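Long-range contacts in foldase protein PrsA (Bacillus subtilis, PDB 4WO7), which helps secreted proteins fold outside the cell after translocation, and has peptidyl-prolyl cis-trans isomerase activity: residues W113-K117 / R209-M215; Q39-E43 / Q87-E91; A97-I102 / A237-V241. All coordinates share one frame; numbering follows the deposited sequence.

Contact 1. Residues W113-K117 / R209-M215; sequences WEGLK and RGKYDDM
Trp113 and Tyr212 form the close part of this contact. The CB of Tyr212 lies over one face of the indole, 3.5 Å from the centroid of the five-membered ring of Trp113 and 14° off its normal, a CH-pi contact. The phenol ring then turns its edge to that face, with planes at 85° and centroids 5.2 Å apart, which makes the stack T-shaped. With CG anti to the backbone N (chi1 -177°), Trp113 carries its indole out between Arg209 and Tyr212, and its NE1 donates a weak hydrogen bond of 3.1 Å to Gly210 O. Arg209 lies over the opposite face in a cation-pi position, but its guanidinium clashes with Trp113 in the model, so its exact placement is doubtful. Leu116 CD2 meets the less surely placed Met215 CE, and Leu219 of helix 216-228 touches both Trp113 and Leu116. Away from the indole the contact thins: Glu114 and Lys211 point outward at the exposed surface, and the phenol's OH hydrogen-bonds to Lys216. The two loops lead into strand 119-127 and out of strand 200-207, antiparallel neighbours in one sheet, so the contact clasps the paired connections between the parvulin-type PPIase domain and the helices flanking it.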
loop_
_atom_site.group_PDB
_atom_site.type_symbol
_atom_site.label_atom_id
_atom_site.label_comp_id
_atom_site.label_asym_id
_atom_site.label_seq_id
_atom_site.Cartn_x
_atom_site.Cartn_y
_atom_site.Cartn_z
ATOM N N TRP A 113 -2.737 6.485 -29.975
ATOM C CA TRP A 113 -2.481 5.799 -31.232
ATOM C C TRP A 113 -0.982 5.562 -31.381
ATOM O O TRP A 113 -0.547 4.433 -31.601
ATOM C CB TRP A 113 -3.021 6.647 -32.393
ATOM C CG TRP A 113 -2.904 6.052 -33.758
ATOM C CD1 TRP A 113 -3.765 5.170 -34.344
ATOM C CD2 TRP A 113 -1.877 6.313 -34.724
ATOM N NE1 TRP A 113 -3.333 4.857 -35.612
ATOM C CE2 TRP A 113 -2.172 5.541 -35.866
ATOM C CE3 TRP A 113 -0.726 7.106 -34.726
ATOM C CZ2 TRP A 113 -1.366 5.547 -36.998
ATOM C CZ3 TRP A 113 0.074 7.108 -35.853
ATOM C CH2 TRP A 113 -0.249 6.335 -36.972
ATOM N N GLU A 114 -0.195 6.627 -31.266
ATOM C CA GLU A 114 1.259 6.510 -31.229
ATOM C C GLU A 114 1.645 5.998 -29.840
ATOM O O GLU A 114 1.547 6.717 -28.850
ATOM C CB GLU A 114 1.925 7.844 -31.565
ATOM C CG GLU A 114 1.710 8.934 -30.534
ATOM C CD GLU A 114 1.795 10.333 -31.119
ATOM O OE1 GLU A 114 2.092 10.468 -32.327
ATOM O OE2 GLU A 114 1.564 11.304 -30.366
ATOM N N GLY A 115 2.100 4.756 -29.774
ATOM C CA GLY A 115 2.325 4.089 -28.506
ATOM C C GLY A 115 1.654 2.737 -28.649
ATOM O O GLY A 115 1.921 1.797 -27.904
ATOM N N LEU A 116 0.740 2.672 -29.613
ATOM C CA LEU A 116 0.156 1.426 -30.092
ATOM C C LEU A 116 1.006 0.864 -31.257
ATOM O O LEU A 116 0.671 -0.161 -31.853
ATOM C CB LEU A 116 -1.304 1.670 -30.512
ATOM C CG LEU A 116 -2.443 0.924 -29.798
ATOM C CD1 LEU A 116 -2.281 0.885 -28.273
ATOM C CD2 LEU A 116 -3.790 1.560 -30.150
ATOM N N LYS A 117 2.072 1.586 -31.604
ATOM C CA LYS A 117 3.000 1.200 -32.677
ATOM C C LYS A 117 3.750 -0.097 -32.411
ATOM O O LYS A 117 4.434 -0.256 -31.397
ATOM C CB LYS A 117 3.998 2.331 -32.949
ATOM C CG LYS A 117 4.865 2.141 -34.204
ATOM C CD LYS A 117 5.899 3.265 -34.341
ATOM C CE LYS A 117 6.864 3.057 -35.511
ATOM N NZ LYS A 117 6.180 3.126 -36.834
ATOM N N ARG A 209 -3.046 -3.235 -35.660
ATOM C CA ARG A 209 -3.078 -1.847 -35.275
ATOM C C ARG A 209 -3.486 -0.749 -36.260
ATOM O O ARG A 209 -3.946 0.288 -35.834
ATOM C CB ARG A 209 -1.681 -1.529 -34.792
ATOM C CG ARG A 209 -1.578 -0.277 -34.045
ATOM C CD ARG A 209 -0.703 0.659 -34.795
ATOM N NE ARG A 209 -0.989 2.007 -34.364
ATOM C CZ ARG A 209 -0.072 2.944 -34.187
ATOM N NH1 ARG A 209 1.211 2.704 -34.410
ATOM N NH2 ARG A 209 -0.454 4.125 -33.777
ATOM N N GLY A 210 -3.308 -0.958 -37.555
ATOM C CA GLY A 210 -3.057 0.146 -38.475
ATOM C C GLY A 210 -3.467 1.594 -38.178
ATOM O O GLY A 210 -2.891 2.265 -37.320
ATOM N N LYS A 211 -4.447 2.075 -38.935
ATOM C CA LYS A 211 -4.606 3.508 -39.214
ATOM C C LYS A 211 -5.399 4.410 -38.251
ATOM O O LYS A 211 -6.431 4.016 -37.727
ATOM C CB LYS A 211 -5.238 3.614 -40.601
ATOM C CG LYS A 211 -4.393 4.368 -41.595
ATOM C CD LYS A 211 -4.986 4.302 -42.986
ATOM C CE LYS A 211 -3.975 3.766 -43.984
ATOM N NZ LYS A 211 -4.476 3.865 -45.379
ATOM N N TYR A 212 -4.923 5.644 -38.071
ATOM C CA TYR A 212 -5.639 6.668 -37.303
ATOM C C TYR A 212 -6.744 7.182 -38.222
ATOM O O TYR A 212 -6.689 6.936 -39.426
ATOM C CB TYR A 212 -4.695 7.797 -36.860
ATOM C CG TYR A 212 -5.289 8.834 -35.923
ATOM C CD1 TYR A 212 -5.932 9.970 -36.405
ATOM C CD2 TYR A 212 -5.171 8.683 -34.545
ATOM C CE1 TYR A 212 -6.459 10.914 -35.531
ATOM C CE2 TYR A 212 -5.689 9.613 -33.673
ATOM C CZ TYR A 212 -6.330 10.727 -34.166
ATOM O OH TYR A 212 -6.840 11.651 -33.283
ATOM N N ASP A 213 -7.728 7.890 -37.671
ATOM C CA ASP A 213 -8.877 8.400 -38.433
ATOM C C ASP A 213 -9.864 7.260 -38.713
ATOM O O ASP A 213 -11.075 7.424 -38.559
ATOM C CB ASP A 213 -8.427 9.060 -39.747
ATOM C CG ASP A 213 -9.284 10.254 -40.133
ATOM O OD1 ASP A 213 -10.458 10.315 -39.709
ATOM O OD2 ASP A 213 -8.784 11.133 -40.868
ATOM N N ASP A 214 -9.342 6.111 -39.132
ATOM C CA ASP A 214 -10.142 4.898 -39.265
ATOM C C ASP A 214 -10.449 4.380 -37.868
ATOM O O ASP A 214 -11.561 3.950 -37.558
ATOM C CB ASP A 214 -9.399 3.826 -40.066
ATOM C CG ASP A 214 -9.881 3.717 -41.495
ATOM O OD1 ASP A 214 -10.207 4.758 -42.106
ATOM O OD2 ASP A 214 -9.932 2.581 -42.009
HETATM N N MSE A 215 -9.420 4.450 -37.034
HETATM C CA MSE A 215 -9.391 3.826 -35.720
HETATM C C MSE A 215 -9.727 4.799 -34.602
HETATM O O MSE A 215 -9.819 4.421 -33.434
HETATM C CB MSE A 215 -8.006 3.258 -35.492
HETATM C CG MSE A 215 -7.861 2.308 -34.364
HETATM SE SE MSE A 215 -6.132 1.544 -34.679
HETATM C CE MSE A 215 -5.993 0.363 -33.148
#

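Contact 2. Residues Q39-E43 / Q87-E91; sequences QLVQE and QVKYE
The segments 39-43 and 87-91, of helices 21-49 and 81-101, run at 63° to each other with axes 10.7 Å apart at closest approach, and Glu43 and Tyr90 bring their CA atoms to 5.8 Å. At that axis spacing, long side chains do the bridging. Tyr90 is the main one: it extends toward helix 21-49 and meets Gln39, Gln42 and Glu43. Over the centre of one ring face sits the CG methylene of Gln39, 3.9 Å from the centroid of Tyr90, a CH-pi contact; the plane of the amide beyond it is turned only slightly from that of the ring. At the ring's edge the phenol OH of Tyr90 donates to Gln42 OE1 at 2.5 Å, approaching from somewhat above the carbonyl plane. The CB of Glu43 adds an oblique contact, 3.9 Å from Tyr90 CD1.

Far apart in sequence, the two helices pack in one helical body. Helix 231-244, from the C-terminal part of the chain, closes it: Gln235 accepts from Gln42 NE2 and also touches Tyr90. N- and C-terminal segments thus build a common helical domain, as in the related chaperone SurA.

A second hydrogen bond joins Gln39 to Gln87. Gln39, fully extended, places NE2 2.9 Å from Gln87 OE1, with an N-H...O angle of 148°. The CB of Gln87 points away from helix 21-49, and the bend at chi2 (-45°) brings the amide back, so that the two amides meet nearly crosswise. Beside these bridges, Lys89 forms a salt bridge with Asp47, while Leu40 and Val41 pack on Asn27 and Val19 of the second subunit.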
loop_
_atom_site.group_PDB
_atom_site.type_symbol
_atom_site.label_atom_id
_atom_site.label_comp_id
_atom_site.label_asym_id
_atom_site.label_seq_id
_atom_site.Cartn_x
_atom_site.Cartn_y
_atom_site.Cartn_z
ATOM N N GLN A 39 -16.572 10.988 1.447
ATOM C CA GLN A 39 -17.420 10.000 0.787
ATOM C C GLN A 39 -18.890 10.323 1.022
ATOM O O GLN A 39 -19.699 10.299 0.095
ATOM C CB GLN A 39 -17.103 8.591 1.297
ATOM C CG GLN A 39 -18.042 7.509 0.782
ATOM C CD GLN A 39 -17.588 6.118 1.182
ATOM O OE1 GLN A 39 -16.540 5.945 1.802
ATOM N NE2 GLN A 39 -18.375 5.115 0.823
ATOM N N LEU A 40 -19.223 10.642 2.267
ATOM C CA LEU A 40 -20.600 10.950 2.644
ATOM C C LEU A 40 -21.182 12.111 1.851
ATOM O O LEU A 40 -22.304 12.058 1.348
ATOM C CB LEU A 40 -20.677 11.284 4.137
ATOM C CG LEU A 40 -20.485 10.134 5.122
ATOM C CD1 LEU A 40 -20.378 10.672 6.545
ATOM C CD2 LEU A 40 -21.632 9.134 5.007
ATOM N N VAL A 41 -20.391 13.164 1.747
ATOM C CA VAL A 41 -20.796 14.367 1.048
ATOM C C VAL A 41 -20.898 14.111 -0.459
ATOM O O VAL A 41 -21.863 14.528 -1.103
ATOM C CB VAL A 41 -19.818 15.510 1.371
ATOM C CG1 VAL A 41 -19.975 16.674 0.420
ATOM C CG2 VAL A 41 -20.008 15.956 2.815
ATOM N N GLN A 42 -19.902 13.434 -1.019
ATOM C CA GLN A 42 -19.920 13.124 -2.447
ATOM C C GLN A 42 -21.079 12.208 -2.861
ATOM O O GLN A 42 -21.703 12.416 -3.902
ATOM C CB GLN A 42 -18.601 12.481 -2.873
ATOM C CG GLN A 42 -17.442 13.455 -2.950
ATOM C CD GLN A 42 -16.144 12.801 -3.373
ATOM O OE1 GLN A 42 -16.111 11.610 -3.697
ATOM N NE2 GLN A 42 -15.064 13.579 -3.377
ATOM N N GLU A 43 -21.380 11.202 -2.049
ATOM C CA GLU A 43 -22.473 10.302 -2.397
ATOM C C GLU A 43 -23.828 10.982 -2.247
ATOM O O GLU A 43 -24.787 10.593 -2.904
ATOM C CB GLU A 43 -22.416 9.015 -1.570
ATOM C CG GLU A 43 -22.856 9.123 -0.122
ATOM C CD GLU A 43 -22.547 7.851 0.661
ATOM O OE1 GLU A 43 -21.854 6.964 0.115
ATOM O OE2 GLU A 43 -22.995 7.735 1.821
ATOM N N GLN A 87 -21.504 0.907 -1.209
ATOM C CA GLN A 87 -20.163 1.149 -1.725
ATOM C C GLN A 87 -20.145 1.068 -3.241
ATOM O O GLN A 87 -19.467 1.846 -3.916
ATOM C CB GLN A 87 -19.185 0.117 -1.164
ATOM C CG GLN A 87 -19.012 0.162 0.339
ATOM C CD GLN A 87 -18.852 1.564 0.866
ATOM O OE1 GLN A 87 -17.946 2.292 0.459
ATOM N NE2 GLN A 87 -19.737 1.960 1.773
ATOM N N VAL A 88 -20.908 0.120 -3.766
ATOM C CA VAL A 88 -21.040 -0.049 -5.202
ATOM C C VAL A 88 -21.774 1.146 -5.792
ATOM O O VAL A 88 -21.408 1.637 -6.859
ATOM C CB VAL A 88 -21.770 -1.365 -5.543
ATOM C CG1 VAL A 88 -22.243 -1.376 -6.998
ATOM C CG2 VAL A 88 -20.861 -2.556 -5.256
ATOM N N LYS A 89 -22.815 1.605 -5.101
ATOM C CA LYS A 89 -23.566 2.762 -5.562
ATOM C C LYS A 89 -22.646 3.972 -5.636
ATOM O O LYS A 89 -22.717 4.762 -6.576
ATOM C CB LYS A 89 -24.761 3.052 -4.647
ATOM C CG LYS A 89 -25.588 4.245 -5.118
ATOM C CD LYS A 89 -26.800 4.516 -4.246
ATOM C CE LYS A 89 -27.638 5.630 -4.852
ATOM N NZ LYS A 89 -28.760 6.057 -3.979
ATOM N N TYR A 90 -21.771 4.101 -4.644
ATOM C CA TYR A 90 -20.823 5.204 -4.604
ATOM C C TYR A 90 -19.854 5.149 -5.781
ATOM O O TYR A 90 -19.594 6.173 -6.410
ATOM C CB TYR A 90 -20.059 5.206 -3.279
ATOM C CG TYR A 90 -18.983 6.264 -3.192
ATOM C CD1 TYR A 90 -19.281 7.604 -3.397
ATOM C CD2 TYR A 90 -17.673 5.929 -2.875
ATOM C CE1 TYR A 90 -18.303 8.575 -3.315
ATOM C CE2 TYR A 90 -16.688 6.898 -2.780
ATOM C CZ TYR A 90 -17.013 8.218 -3.001
ATOM O OH TYR A 90 -16.046 9.191 -2.916
ATOM N N GLU A 91 -19.333 3.965 -6.099
ATOM C CA GLU A 91 -18.437 3.836 -7.246
ATOM C C GLU A 91 -19.163 4.204 -8.545
ATOM O O GLU A 91 -18.624 4.929 -9.382
ATOM C CB GLU A 91 -17.857 2.422 -7.356
ATOM C CG GLU A 91 -16.790 2.308 -8.447
ATOM C CD GLU A 91 -16.176 0.922 -8.548
ATOM O OE1 GLU A 91 -16.936 -0.071 -8.595
ATOM O OE2 GLU A 91 -14.932 0.826 -8.597
#

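Contact 3. Residues A97-I102 / A237-V241; sequences AAKDNI and AVQKV
A nearly perpendicular helix-helix packing built on small residues joins the C-terminal end of helix 81-101 to helix 231-244, with Ala98 and Ala237 at its centre. The local axes come within 8.7 Å and their directions differ by 85°. The methyl of Ala237 is the projecting group: its CB lies 3.7 Å from Ala98 CA, and it is also met by Asn101 CB at 3.9 Å and Ile102 CG1 at 4.0 Å. Alongside, Ala97 CB touches Val238 CG2 at 4.0 Å. Asn101 meets the next turn of helix 231-244, where ND2 approaches Val241 CG2 and OD1 comes near the CB of Lys240. Its amide does not bond across the interface. With CG beside the backbone N (chi1 -73°), the side chain folds back along its own helix, and ND2 donates to Ala97 O at 2.7 Å with an N-H...O angle of 156°; that bond fixes the amide's rotation while its carbon and nitrogen pack on Val241. Helix 21-49 borders this junction through Leu46, which touches Ala97 and Val241, and through Gln42 on Val238. Helix 216-228 also packs on it, Leu228 against Ala98 and Leu224 against Ile102.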
loop_
_atom_site.group_PDB
_atom_site.type_symbol
_atom_site.label_atom_id
_atom_site.label_comp_id
_atom_site.label_asym_id
_atom_site.label_seq_id
_atom_site.Cartn_x
_atom_site.Cartn_y
_atom_site.Cartn_z
ATOM N N ALA A 97 -20.159 10.694 -12.613
ATOM C CA ALA A 97 -19.629 12.041 -12.469
ATOM C C ALA A 97 -18.418 12.229 -13.371
ATOM O O ALA A 97 -18.287 13.259 -14.028
ATOM C CB ALA A 97 -19.246 12.319 -11.020
ATOM N N ALA A 98 -17.538 11.231 -13.402
ATOM C CA ALA A 98 -16.333 11.291 -14.224
ATOM C C ALA A 98 -16.624 11.301 -15.727
ATOM O O ALA A 98 -15.973 12.009 -16.492
ATOM C CB ALA A 98 -15.432 10.118 -13.893
ATOM N N LYS A 99 -17.598 10.506 -16.148
ATOM C CA LYS A 99 -17.968 10.459 -17.557
ATOM C C LYS A 99 -18.475 11.817 -18.038
ATOM O O LYS A 99 -18.149 12.248 -19.143
ATOM C CB LYS A 99 -19.006 9.366 -17.804
ATOM C CG LYS A 99 -18.393 7.980 -17.954
ATOM C CD LYS A 99 -19.435 6.880 -17.856
ATOM C CE LYS A 99 -18.784 5.506 -17.933
ATOM N NZ LYS A 99 -19.782 4.414 -17.809
ATOM N N ASP A 100 -19.274 12.492 -17.218
ATOM C CA ASP A 100 -19.814 13.794 -17.611
ATOM C C ASP A 100 -18.757 14.902 -17.577
ATOM O O ASP A 100 -18.871 15.890 -18.306
ATOM C CB ASP A 100 -21.001 14.184 -16.726
ATOM C CG ASP A 100 -22.281 13.473 -17.128
ATOM O OD1 ASP A 100 -22.260 12.228 -17.250
ATOM O OD2 ASP A 100 -23.306 14.164 -17.331
ATOM N N ASN A 101 -17.737 14.738 -16.738
ATOM C CA ASN A 101 -16.776 15.812 -16.483
ATOM C C ASN A 101 -15.406 15.579 -17.126
ATOM O O ASN A 101 -14.659 16.529 -17.354
ATOM C CB ASN A 101 -16.609 15.996 -14.975
ATOM C CG ASN A 101 -17.813 16.652 -14.333
ATOM O OD1 ASN A 101 -17.833 17.861 -14.111
ATOM N ND2 ASN A 101 -18.843 15.858 -14.072
ATOM N N ILE A 102 -15.063 14.321 -17.398
ATOM C CA ILE A 102 -13.820 14.014 -18.116
ATOM C C ILE A 102 -13.996 14.220 -19.610
ATOM O O ILE A 102 -14.984 13.769 -20.192
ATOM C CB ILE A 102 -13.334 12.569 -17.887
ATOM C CG1 ILE A 102 -12.919 12.372 -16.432
ATOM C CG2 ILE A 102 -12.158 12.227 -18.837
ATOM C CD1 ILE A 102 -12.613 10.934 -16.077
ATOM N N ALA A 237 -12.333 14.740 -11.366
ATOM C CA ALA A 237 -13.623 15.039 -11.975
ATOM C C ALA A 237 -14.713 15.304 -10.940
ATOM O O ALA A 237 -15.483 16.257 -11.071
ATOM C CB ALA A 237 -14.053 13.900 -12.882
ATOM N N VAL A 238 -14.772 14.460 -9.914
ATOM C CA VAL A 238 -15.794 14.570 -8.878
ATOM C C VAL A 238 -15.659 15.897 -8.136
ATOM O O VAL A 238 -16.657 16.517 -7.771
ATOM C CB VAL A 238 -15.707 13.394 -7.879
ATOM C CG1 VAL A 238 -16.644 13.608 -6.685
ATOM C CG2 VAL A 238 -16.073 12.096 -8.575
ATOM N N GLN A 239 -14.421 16.335 -7.927
ATOM C CA GLN A 239 -14.163 17.548 -7.160
ATOM C C GLN A 239 -14.688 18.793 -7.874
ATOM O O GLN A 239 -15.011 19.796 -7.235
ATOM C CB GLN A 239 -12.663 17.690 -6.883
ATOM C CG GLN A 239 -12.316 18.615 -5.736
ATOM C CD GLN A 239 -12.950 18.199 -4.424
ATOM O OE1 GLN A 239 -13.391 17.059 -4.267
ATOM N NE2 GLN A 239 -12.996 19.123 -3.471
ATOM N N LYS A 240 -14.762 18.738 -9.200
ATOM C CA LYS A 240 -15.372 19.828 -9.955
ATOM C C LYS A 240 -16.848 19.964 -9.626
ATOM O O LYS A 240 -17.388 21.070 -9.565
ATOM C CB LYS A 240 -15.223 19.610 -11.450
ATOM C CG LYS A 240 -13.840 19.810 -11.982
ATOM C CD LYS A 240 -13.897 19.712 -13.481
ATOM C CE LYS A 240 -12.563 19.939 -14.131
ATOM N NZ LYS A 240 -12.745 19.829 -15.597
ATOM N N VAL A 241 -17.499 18.825 -9.428
ATOM C CA VAL A 241 -18.917 18.812 -9.122
ATOM C C VAL A 241 -19.103 19.356 -7.717
ATOM O O VAL A 241 -20.055 20.087 -7.449
ATOM C CB VAL A 241 -19.519 17.394 -9.214
ATOM C CG1 VAL A 241 -21.011 17.432 -8.939
ATOM C CG2 VAL A 241 -19.267 16.787 -10.582
#

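Overall arrangement
Contacts 2 and 3 belong to the same helical body: both use helix 81-101, their centres are about 14 Å apart, and they touch where Gln42 CD packs 3.4 Å from Val238 CG1. Contact 3 is the buried one, with closely spaced axes, methyl packing and no hydrogen bond across it. Contact 2 lies at the surface, where wider spacing goes with amide and phenol hydrogen bonds. Contact 1, also at the surface, joins loops instead of helices and relies on faces and edges of an indole. Its centre is about 37 Å from that of contact 2, across the chain's centre, and in sequence it is nested within the loop closed by contact 3.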